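Local coordinates for amidohydrolase 3 domain-containing protein (Pyrococcus furiosus, PDB 3ICJ) that probably hydrolyses carbon-nitrogen bonds other than peptide bonds, as a zinc-binding member of the amidohydrolase family whose substrate is not known, at residues A[88-97]-A[493-501]; A[153-164]-A[174-182]. All blocks are in the same frame, centred on the assembly; numbering follows the deposited sequence.

How the contacts relate
Contact 1 pairs strands far apart in the sequence, 92-95 and 494-497, and so joins an early strand to one near the end of the modelled chain. Contact 2 is local: residues 153-164 and 174-182 take in the paired ends of a beta hairpin and the turn and helix that adjoin it. Their centres lie about 48 Å apart, and neither reaches the zinc site. Both are partly buried and off-centre, contact 2 farther out (centre about 31 Å from that of the chain, against about 24 Å). In contact 1 backbone bonds hold the strands and apolar side chains, with one phenylalanine-aspartate stack, pack on the two faces of the pair. In contact 2 side-chain polar bonds, centred on Asn176 and Ser177, tie a loop to a helix start.

Contact 1. Residues A[88-97]-A[493-501]; sequences LKGKFVMPAF and EYIILDRDP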
loop_
_atom_site.group_PDB
_atom_site.type_symbol
_atom_site.label_atom_id
_atom_site.label_comp_id
_atom_site.label_asym_id
_atom_site.label_seq_id
_atom_site.Cartn_x
_atom_site.Cartn_y
_atom_site.Cartn_z
ATOM N N LEU A 88 30.237 10.258 -7.629
ATOM C CA LEU A 88 28.891 10.671 -8.059
ATOM C C LEU A 88 28.883 11.651 -9.237
ATOM O O LEU A 88 27.883 11.751 -9.948
ATOM C CB LEU A 88 28.094 11.246 -6.879
ATOM C CG LEU A 88 27.855 10.246 -5.744
ATOM C CD1 LEU A 88 27.456 10.993 -4.479
ATOM C CD2 LEU A 88 26.830 9.194 -6.129
ATOM N N LYS A 89 29.990 12.359 -9.419
ATOM C CA LYS A 89 30.139 13.336 -10.481
ATOM C C LYS A 89 29.023 14.354 -10.439
ATOM O O LYS A 89 28.386 14.617 -11.440
ATOM C CB LYS A 89 30.192 12.653 -11.847
ATOM C CG LYS A 89 31.341 11.684 -12.012
ATOM C CD LYS A 89 31.695 11.478 -13.474
ATOM C CE LYS A 89 32.393 10.166 -13.690
ATOM N NZ LYS A 89 33.852 10.292 -13.471
ATOM N N GLY A 90 28.789 14.915 -9.262
ATOM C CA GLY A 90 27.804 15.978 -9.096
ATOM C C GLY A 90 26.360 15.515 -8.974
ATOM O O GLY A 90 25.464 16.345 -8.831
ATOM N N LYS A 91 26.130 14.201 -9.027
ATOM C CA LYS A 91 24.781 13.643 -8.914
ATOM C C LYS A 91 24.240 13.759 -7.496
ATOM O O LYS A 91 24.985 14.032 -6.545
ATOM C CB LYS A 91 24.732 12.182 -9.374
ATOM C CG LYS A 91 24.698 12.014 -10.891
ATOM C CD LYS A 91 24.594 10.535 -11.256
ATOM C CE LYS A 91 25.144 10.258 -12.639
ATOM N NZ LYS A 91 26.629 10.418 -12.667
ATOM N N PHE A 92 22.941 13.541 -7.361
ATOM C CA PHE A 92 22.264 13.664 -6.067
ATOM C C PHE A 92 21.902 12.304 -5.464
ATOM O O PHE A 92 21.534 11.380 -6.181
ATOM C CB PHE A 92 21.026 14.558 -6.193
ATOM C CG PHE A 92 21.345 15.976 -6.624
ATOM C CD1 PHE A 92 21.494 16.988 -5.676
ATOM C CD2 PHE A 92 21.512 16.295 -7.969
ATOM C CE1 PHE A 92 21.818 18.297 -6.068
ATOM C CE2 PHE A 92 21.821 17.597 -8.367
ATOM C CZ PHE A 92 21.971 18.597 -7.413
ATOM N N VAL A 93 22.050 12.182 -4.147
ATOM C CA VAL A 93 21.617 10.985 -3.423
ATOM C C VAL A 93 20.521 11.397 -2.418
ATOM O O VAL A 93 20.541 12.512 -1.900
ATOM C CB VAL A 93 22.807 10.291 -2.714
ATOM C CG1 VAL A 93 22.371 9.054 -1.947
ATOM C CG2 VAL A 93 23.910 9.903 -3.718
ATOM N N MET A 94 19.568 10.504 -2.158
ATOM C CA MET A 94 18.562 10.721 -1.086
ATOM C C MET A 94 18.143 9.373 -0.467
ATOM O O MET A 94 18.322 8.324 -1.109
ATOM C CB MET A 94 17.339 11.506 -1.645
ATOM C CG MET A 94 16.400 10.738 -2.634
ATOM S SD MET A 94 14.820 11.595 -3.021
ATOM C CE MET A 94 13.801 11.008 -1.660
ATOM N N PRO A 95 17.576 9.382 0.769
ATOM C CA PRO A 95 17.038 8.134 1.314
ATOM C C PRO A 95 15.990 7.577 0.354
ATOM O O PRO A 95 15.230 8.358 -0.263
ATOM C CB PRO A 95 16.379 8.577 2.635
ATOM C CG PRO A 95 17.086 9.862 2.991
ATOM C CD PRO A 95 17.316 10.529 1.669
ATOM N N ALA A 96 15.989 6.254 0.180
ATOM C CA ALA A 96 15.015 5.614 -0.677
ATOM C C ALA A 96 13.601 5.799 -0.120
ATOM O O ALA A 96 13.412 6.023 1.088
ATOM C CB ALA A 96 15.342 4.130 -0.870
ATOM N N PHE A 97 12.622 5.754 -1.018
ATOM C CA PHE A 97 11.227 5.878 -0.619
ATOM C C PHE A 97 10.810 4.696 0.242
ATOM O O PHE A 97 11.337 3.593 0.099
ATOM C CB PHE A 97 10.319 6.011 -1.840
ATOM C CG PHE A 97 10.489 7.316 -2.570
ATOM C CD1 PHE A 97 10.000 8.493 -2.029
ATOM C CD2 PHE A 97 11.170 7.365 -3.791
ATOM C CE1 PHE A 97 10.178 9.722 -2.686
ATOM C CE2 PHE A 97 11.327 8.595 -4.475
ATOM C CZ PHE A 97 10.837 9.768 -3.906
ATOM N N GLU A 493 19.694 2.627 2.606
ATOM C CA GLU A 493 18.757 2.525 1.495
ATOM C C GLU A 493 18.746 3.897 0.851
ATOM O O GLU A 493 18.263 4.869 1.429
ATOM C CB GLU A 493 17.348 2.100 1.958
ATOM C CG GLU A 493 17.275 0.783 2.744
ATOM C CD GLU A 493 17.487 -0.471 1.904
ATOM O OE1 GLU A 493 17.687 -0.375 0.670
ATOM O OE2 GLU A 493 17.460 -1.564 2.490
ATOM N N TYR A 494 19.354 3.984 -0.324
ATOM C CA TYR A 494 19.501 5.254 -1.000
ATOM C C TYR A 494 19.187 5.124 -2.463
ATOM O O TYR A 494 19.297 4.032 -3.042
ATOM C CB TYR A 494 20.928 5.812 -0.823
ATOM C CG TYR A 494 22.018 4.932 -1.422
ATOM C CD1 TYR A 494 22.421 5.086 -2.752
ATOM C CD2 TYR A 494 22.669 3.971 -0.644
ATOM C CE1 TYR A 494 23.419 4.291 -3.297
ATOM C CE2 TYR A 494 23.676 3.171 -1.182
ATOM C CZ TYR A 494 24.045 3.336 -2.503
ATOM O OH TYR A 494 25.037 2.542 -3.028
ATOM N N ILE A 495 18.835 6.246 -3.080
ATOM C CA ILE A 495 18.671 6.267 -4.524
ATOM C C ILE A 495 19.518 7.404 -5.094
ATOM O O ILE A 495 19.797 8.383 -4.402
ATOM C CB ILE A 495 17.174 6.382 -4.955
ATOM C CG1 ILE A 495 16.507 7.601 -4.305
ATOM C CG2 ILE A 495 16.429 5.083 -4.632
ATOM C CD1 ILE A 495 15.090 7.898 -4.791
ATOM N N ILE A 496 19.945 7.246 -6.343
ATOM C CA ILE A 496 20.817 8.217 -7.009
ATOM C C ILE A 496 20.041 8.891 -8.145
ATOM O O ILE A 496 19.468 8.224 -9.000
ATOM C CB ILE A 496 22.120 7.553 -7.544
ATOM C CG1 ILE A 496 22.874 6.846 -6.400
ATOM C CG2 ILE A 496 23.019 8.580 -8.265
ATOM C CD1 ILE A 496 24.007 5.936 -6.864
ATOM N N LEU A 497 20.031 10.220 -8.134
ATOM C CA LEU A 497 19.237 11.008 -9.070
ATOM C C LEU A 497 20.143 11.969 -9.862
ATOM O O LEU A 497 21.121 12.509 -9.314
ATOM C CB LEU A 497 18.166 11.792 -8.286
ATOM C CG LEU A 497 17.119 10.996 -7.499
ATOM C CD1 LEU A 497 16.433 11.879 -6.487
ATOM C CD2 LEU A 497 16.104 10.347 -8.453
ATOM N N ASP A 498 19.832 12.147 -11.147
ATOM C CA ASP A 498 20.510 13.135 -11.995
ATOM C C ASP A 498 20.184 14.579 -11.606
ATOM O O ASP A 498 21.054 15.436 -11.659
ATOM C CB ASP A 498 20.161 12.921 -13.474
ATOM C CG ASP A 498 20.760 11.651 -14.039
ATOM O OD1 ASP A 498 21.792 11.178 -13.513
ATOM O OD2 ASP A 498 20.192 11.124 -15.015
ATOM N N ARG A 499 18.930 14.836 -11.240
ATOM C CA ARG A 499 18.463 16.180 -10.867
ATOM C C ARG A 499 18.280 16.310 -9.349
ATOM O O ARG A 499 18.069 15.312 -8.660
ATOM C CB ARG A 499 17.136 16.507 -11.575
ATOM C CG ARG A 499 16.067 15.426 -11.401
ATOM C CD ARG A 499 14.628 15.940 -11.449
ATOM N NE ARG A 499 13.656 14.839 -11.373
ATOM C CZ ARG A 499 13.221 14.271 -10.246
ATOM N NH1 ARG A 499 12.340 13.279 -10.303
ATOM N NH2 ARG A 499 13.660 14.685 -9.062
ATOM N N ASP A 500 18.368 17.543 -8.845
ATOM C CA ASP A 500 18.061 17.857 -7.445
ATOM C C ASP A 500 16.605 17.518 -7.136
ATOM O O ASP A 500 15.700 18.063 -7.774
ATOM C CB ASP A 500 18.293 19.344 -7.158
ATOM C CG ASP A 500 18.408 19.657 -5.669
ATOM O OD1 ASP A 500 18.966 20.720 -5.348
ATOM O OD2 ASP A 500 17.960 18.859 -4.815
ATOM N N PRO A 501 16.379 16.627 -6.145
ATOM C CA PRO A 501 15.007 16.329 -5.749
ATOM C C PRO A 501 14.271 17.500 -5.083
ATOM O O PRO A 501 13.055 17.449 -4.994
ATOM C CB PRO A 501 15.161 15.134 -4.784
ATOM C CG PRO A 501 16.568 15.214 -4.269
ATOM C CD PRO A 501 17.356 15.760 -5.443
#
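Strands 92-95 and 494-497 run antiparallel, their axes 4.7 Å apart at an angle of 152°, with Phe92-Leu497 and Met94-Ile495 as hydrogen-bonded pairs and Val93-Ile496 as a non-hydrogen-bonded pair. Leu497 N gives a nearly straight bond to Phe92 O (2.7 Å). Phe92, Met94, Ile495 and Leu497 share one face of the sheet. The chain after the second strand turns back under this face, bringing Asp500 over the Phe92 ring. There Asp500 CB lies 4.0 Å from the ring centroid in a CH-pi contact, and the carboxylate stacks on the ring with the planes 16° apart. Tyr46 OH and Leu502 N both hydrogen-bond Asp500 OD2, which holds the carboxylate in place. Met94 runs alongside Ile495, CG to CG1 3.6 Å; bent at its last torsion (chi3 -87°), it sets SD 3.8 Å from Leu497 CD1 and also against Pro501 CB. Ile495 CD1 reaches Phe97 CE2 at 3.8 Å. On the other face Val93 CG1 meets Tyr494 CB at 3.7 Å, while its CG2 faces Ile496 CG1. Residues 92-95 thus lie between parallel strand 44-49 and antiparallel strand 494-497. Pairing of an early strand with one near the end of the modelled chain is consistent with amidohydrolases, in which segments from both chain ends build a beta domain beside the metal-binding barrel.

Contact 2. Residues A[153-164]-A[174-182]; sequences REDLDVIDRPVF and VMNSKMIDL
Asn176 stands just before helix 177-182 and faces the turn and loop of 153-164. Its CB lies 3.7 Å from Leu156 CB and also close to Asp157 OD1. With CG between the backbone N and the carbonyl carbon (chi1 67°), the amide is directed at the loop, where CG approaches Val163. OD1 accepts Met179 N at 3.2 Å, the N-cap bond of the helix, and Val163 N at 3.3 Å, the two donors reaching it from opposite faces of its carbonyl plane. Asn176 ND2 donates to Arg161 O at 3.0 Å. It also donates to Leu156 O, and both acceptors lie near the amide plane; four bonds therefore fix the rotation of this amide. Next along the chain, Ser177 N and OG donate to Asp157 OD1 and OD2, each oxygen accepting on its syn lone pair. Arg153 NE also donates to Ser177 OG, in a bond modelled as very short whose length is doubtful, and Ile180 CD1 lies over one face of the Arg153 guanidinium. One water bridges Asp157 OD1 and Lys178 N. Beside this polar cluster, Phe164 and Met175 form the strand pair and lie side by side, CE1 to CE 3.7 Å. Asp157 and Asn176 OD1 gather at the amino end of the helix, where its dipole would probably stabilise the aspartate's negative charge, while the buried Asn176 amide ties turn, strand and helix together.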
loop_
_atom_site.group_PDB
_atom_site.type_symbol
_atom_site.label_atom_id
_atom_site.label_comp_id
_atom_site.label_asym_id
_atom_site.label_seq_id
_atom_site.Cartn_x
_atom_site.Cartn_y
_atom_site.Cartn_z
ATOM N N ARG A 153 -19.574 -16.369 -21.130
ATOM C CA ARG A 153 -18.985 -17.688 -20.931
ATOM C C ARG A 153 -18.714 -18.438 -22.236
ATOM O O ARG A 153 -17.640 -19.024 -22.402
ATOM C CB ARG A 153 -19.940 -18.494 -20.036
ATOM C CG ARG A 153 -19.558 -19.906 -19.750
ATOM C CD ARG A 153 -20.790 -20.706 -19.308
ATOM N NE ARG A 153 -20.374 -21.993 -18.752
ATOM C CZ ARG A 153 -20.949 -22.621 -17.726
ATOM N NH1 ARG A 153 -21.992 -22.088 -17.096
ATOM N NH2 ARG A 153 -20.456 -23.786 -17.311
ATOM N N GLU A 154 -19.685 -18.402 -23.147
ATOM C CA GLU A 154 -19.597 -19.059 -24.449
ATOM C C GLU A 154 -18.509 -18.469 -25.377
ATOM O O GLU A 154 -17.801 -19.221 -26.057
ATOM C CB GLU A 154 -20.979 -19.075 -25.124
ATOM C CG GLU A 154 -20.956 -19.352 -26.619
ATOM C CD GLU A 154 -22.200 -20.046 -27.111
ATOM O OE1 GLU A 154 -23.193 -20.121 -26.345
ATOM O OE2 GLU A 154 -22.174 -20.519 -28.267
ATOM N N ASP A 155 -18.359 -17.143 -25.387
ATOM C CA ASP A 155 -17.277 -16.483 -26.153
ATOM C C ASP A 155 -15.894 -16.906 -25.654
ATOM O O ASP A 155 -14.962 -17.085 -26.442
ATOM C CB ASP A 155 -17.391 -14.956 -26.054
ATOM C CG ASP A 155 -18.716 -14.430 -26.583
ATOM O OD1 ASP A 155 -19.024 -14.674 -27.764
ATOM O OD2 ASP A 155 -19.452 -13.763 -25.823
ATOM N N LEU A 156 -15.773 -17.070 -24.339
ATOM C CA LEU A 156 -14.482 -17.350 -23.715
ATOM C C LEU A 156 -14.192 -18.844 -23.589
ATOM O O LEU A 156 -13.077 -19.236 -23.218
ATOM C CB LEU A 156 -14.393 -16.670 -22.348
ATOM C CG LEU A 156 -14.732 -15.180 -22.285
ATOM C CD1 LEU A 156 -14.839 -14.751 -20.841
ATOM C CD2 LEU A 156 -13.691 -14.351 -23.020
ATOM N N ASP A 157 -15.187 -19.677 -23.903
ATOM C CA ASP A 157 -14.997 -21.130 -23.898
ATOM C C ASP A 157 -14.109 -21.634 -25.036
ATOM O O ASP A 157 -13.743 -22.809 -25.045
ATOM C CB ASP A 157 -16.338 -21.873 -23.900
ATOM C CG ASP A 157 -16.894 -22.093 -22.502
ATOM O OD1 ASP A 157 -16.182 -21.816 -21.513
ATOM O OD2 ASP A 157 -18.052 -22.546 -22.399
ATOM N N VAL A 158 -13.762 -20.759 -25.986
ATOM C CA VAL A 158 -12.785 -21.109 -27.035
ATOM C C VAL A 158 -11.338 -21.205 -26.493
ATOM O O VAL A 158 -10.486 -21.855 -27.096
ATOM C CB VAL A 158 -12.863 -20.178 -28.305
ATOM C CG1 VAL A 158 -14.258 -20.217 -28.946
ATOM C CG2 VAL A 158 -12.432 -18.755 -27.982
ATOM N N ILE A 159 -11.086 -20.569 -25.349
ATOM C CA ILE A 159 -9.787 -20.597 -24.652
ATOM C C ILE A 159 -9.742 -21.794 -23.691
ATOM O O ILE A 159 -10.614 -21.932 -22.829
ATOM C CB ILE A 159 -9.571 -19.269 -23.878
ATOM C CG1 ILE A 159 -9.600 -18.091 -24.859
ATOM C CG2 ILE A 159 -8.266 -19.294 -23.071
ATOM C CD1 ILE A 159 -10.175 -16.838 -24.284
ATOM N N ASP A 160 -8.724 -22.648 -23.816
ATOM C CA ASP A 160 -8.722 -23.920 -23.066
ATOM C C ASP A 160 -8.108 -23.880 -21.642
ATOM O O ASP A 160 -7.673 -24.911 -21.106
ATOM C CB ASP A 160 -8.160 -25.076 -23.917
ATOM C CG ASP A 160 -6.660 -24.966 -24.164
ATOM O OD1 ASP A 160 -6.047 -23.915 -23.853
ATOM O OD2 ASP A 160 -6.088 -25.955 -24.677
ATOM N N ARG A 161 -8.002 -22.696 -21.062
ATOM C CA ARG A 161 -7.714 -22.614 -19.647
ATOM C C ARG A 161 -8.587 -21.635 -18.890
ATOM O O ARG A 161 -9.267 -20.857 -19.539
ATOM C CB ARG A 161 -6.234 -22.336 -19.406
ATOM C CG ARG A 161 -5.753 -20.974 -19.820
ATOM C CD ARG A 161 -4.243 -21.000 -20.001
ATOM N NE ARG A 161 -3.856 -20.510 -21.312
ATOM C CZ ARG A 161 -3.029 -19.495 -21.513
ATOM N NH1 ARG A 161 -2.741 -19.107 -22.745
ATOM N NH2 ARG A 161 -2.483 -18.875 -20.491
ATOM N N PRO A 162 -8.576 -21.664 -17.563
ATOM C CA PRO A 162 -9.488 -20.769 -16.826
ATOM C C PRO A 162 -9.220 -19.299 -17.112
ATOM O O PRO A 162 -8.071 -18.889 -17.272
ATOM C CB PRO A 162 -9.203 -21.081 -15.352
ATOM C CG PRO A 162 -8.691 -22.464 -15.367
ATOM C CD PRO A 162 -7.899 -22.597 -16.637
ATOM N N VAL A 163 -10.301 -18.539 -17.215
ATOM C CA VAL A 163 -10.254 -17.141 -17.608
ATOM C C VAL A 163 -11.163 -16.372 -16.655
ATOM O O VAL A 163 -12.259 -16.831 -16.347
ATOM C CB VAL A 163 -10.702 -16.986 -19.092
ATOM C CG1 VAL A 163 -11.163 -15.592 -19.386
ATOM C CG2 VAL A 163 -9.560 -17.379 -20.057
ATOM N N PHE A 164 -10.710 -15.220 -16.162
ATOM C CA PHE A 164 -11.530 -14.423 -15.249
ATOM C C PHE A 164 -11.235 -12.963 -15.556
ATOM O O PHE A 164 -10.110 -12.496 -15.344
ATOM C CB PHE A 164 -11.193 -14.782 -13.792
ATOM C CG PHE A 164 -12.026 -14.043 -12.757
ATOM C CD1 PHE A 164 -13.128 -14.652 -12.182
ATOM C CD2 PHE A 164 -11.692 -12.754 -12.350
ATOM C CE1 PHE A 164 -13.897 -13.988 -11.232
ATOM C CE2 PHE A 164 -12.459 -12.077 -11.398
ATOM C CZ PHE A 164 -13.562 -12.696 -10.841
ATOM N N VAL A 174 -16.571 -11.355 -15.979
ATOM C CA VAL A 174 -17.003 -12.485 -16.809
ATOM C C VAL A 174 -15.957 -13.594 -16.730
ATOM O O VAL A 174 -14.752 -13.320 -16.624
ATOM C CB VAL A 174 -17.338 -12.062 -18.291
ATOM C CG1 VAL A 174 -16.077 -11.633 -19.064
ATOM C CG2 VAL A 174 -18.105 -13.173 -19.047
ATOM N N MET A 175 -16.421 -14.845 -16.758
ATOM C CA MET A 175 -15.528 -16.004 -16.711
ATOM C C MET A 175 -15.959 -17.088 -17.712
ATOM O O MET A 175 -17.103 -17.084 -18.185
ATOM C CB MET A 175 -15.401 -16.546 -15.261
ATOM C CG MET A 175 -16.681 -17.156 -14.661
ATOM S SD MET A 175 -16.580 -17.457 -12.865
ATOM C CE MET A 175 -16.978 -15.844 -12.256
ATOM N N ASN A 176 -15.049 -17.996 -18.065
ATOM C CA ASN A 176 -15.465 -19.144 -18.883
ATOM C C ASN A 176 -15.884 -20.334 -18.005
ATOM O O ASN A 176 -15.893 -20.214 -16.768
ATOM C CB ASN A 176 -14.424 -19.512 -19.951
ATOM C CG ASN A 176 -13.136 -20.032 -19.370
ATOM O OD1 ASN A 176 -12.989 -20.178 -18.148
ATOM N ND2 ASN A 176 -12.180 -20.320 -20.248
ATOM N N SER A 177 -16.241 -21.452 -18.645
ATOM C CA SER A 177 -16.739 -22.647 -17.949
ATOM C C SER A 177 -15.733 -23.295 -17.006
ATOM O O SER A 177 -16.104 -23.693 -15.895
ATOM C CB SER A 177 -17.263 -23.690 -18.944
ATOM O OG SER A 177 -18.363 -23.162 -19.667
ATOM N N LYS A 178 -14.476 -23.374 -17.444
ATOM C CA LYS A 178 -13.376 -23.917 -16.634
ATOM C C LYS A 178 -13.239 -23.174 -15.306
ATOM O O LYS A 178 -13.121 -23.793 -14.246
ATOM C CB LYS A 178 -12.050 -23.860 -17.400
ATOM C CG LYS A 178 -11.839 -25.025 -18.348
ATOM C CD LYS A 178 -10.406 -25.090 -18.810
ATOM C CE LYS A 178 -10.035 -26.498 -19.264
ATOM N NZ LYS A 178 -10.597 -26.816 -20.600
ATOM N N MET A 179 -13.291 -21.847 -15.378
ATOM C CA MET A 179 -13.235 -21.000 -14.202
ATOM C C MET A 179 -14.477 -21.194 -13.309
ATOM O O MET A 179 -14.348 -21.290 -12.092
ATOM C CB MET A 179 -13.064 -19.535 -14.627
ATOM C CG MET A 179 -12.664 -18.576 -13.510
ATOM S SD MET A 179 -10.982 -18.814 -12.874
ATOM C CE MET A 179 -11.493 -18.822 -11.188
ATOM N N ILE A 180 -15.664 -21.270 -13.915
ATOM C CA ILE A 180 -16.920 -21.534 -13.187
ATOM C C ILE A 180 -16.825 -22.847 -12.387
ATOM O O ILE A 180 -17.226 -22.900 -11.211
ATOM C CB ILE A 180 -18.152 -21.586 -14.160
ATOM C CG1 ILE A 180 -18.531 -20.177 -14.609
ATOM C CG2 ILE A 180 -19.373 -22.229 -13.501
ATOM C CD1 ILE A 180 -19.322 -20.120 -15.888
ATOM N N ASP A 181 -16.264 -23.877 -13.028
ATOM C CA ASP A 181 -16.091 -25.212 -12.432
ATOM C C ASP A 181 -15.145 -25.188 -11.228
ATOM O O ASP A 181 -15.337 -25.936 -10.260
ATOM C CB ASP A 181 -15.565 -26.220 -13.474
ATOM C CG ASP A 181 -16.607 -26.597 -14.540
ATOM O OD1 ASP A 181 -17.810 -26.269 -14.393
ATOM O OD2 ASP A 181 -16.207 -27.257 -15.527
ATOM N N LEU A 182 -14.121 -24.340 -11.297
ATOM C CA LEU A 182 -13.176 -24.201 -10.189
ATOM C C LEU A 182 -13.789 -23.473 -8.992
ATOM O O LEU A 182 -13.449 -23.767 -7.842
ATOM C CB LEU A 182 -11.887 -23.503 -10.636
ATOM C CG LEU A 182 -10.927 -24.211 -11.602
ATOM C CD1 LEU A 182 -9.689 -23.343 -11.804
ATOM C CD2 LEU A 182 -10.528 -25.620 -11.131
HETATM O O HOH W 1 -14.135 -23.217 -20.184
HETATM O O HOH W 2 -12.214 -24.094 -21.696
#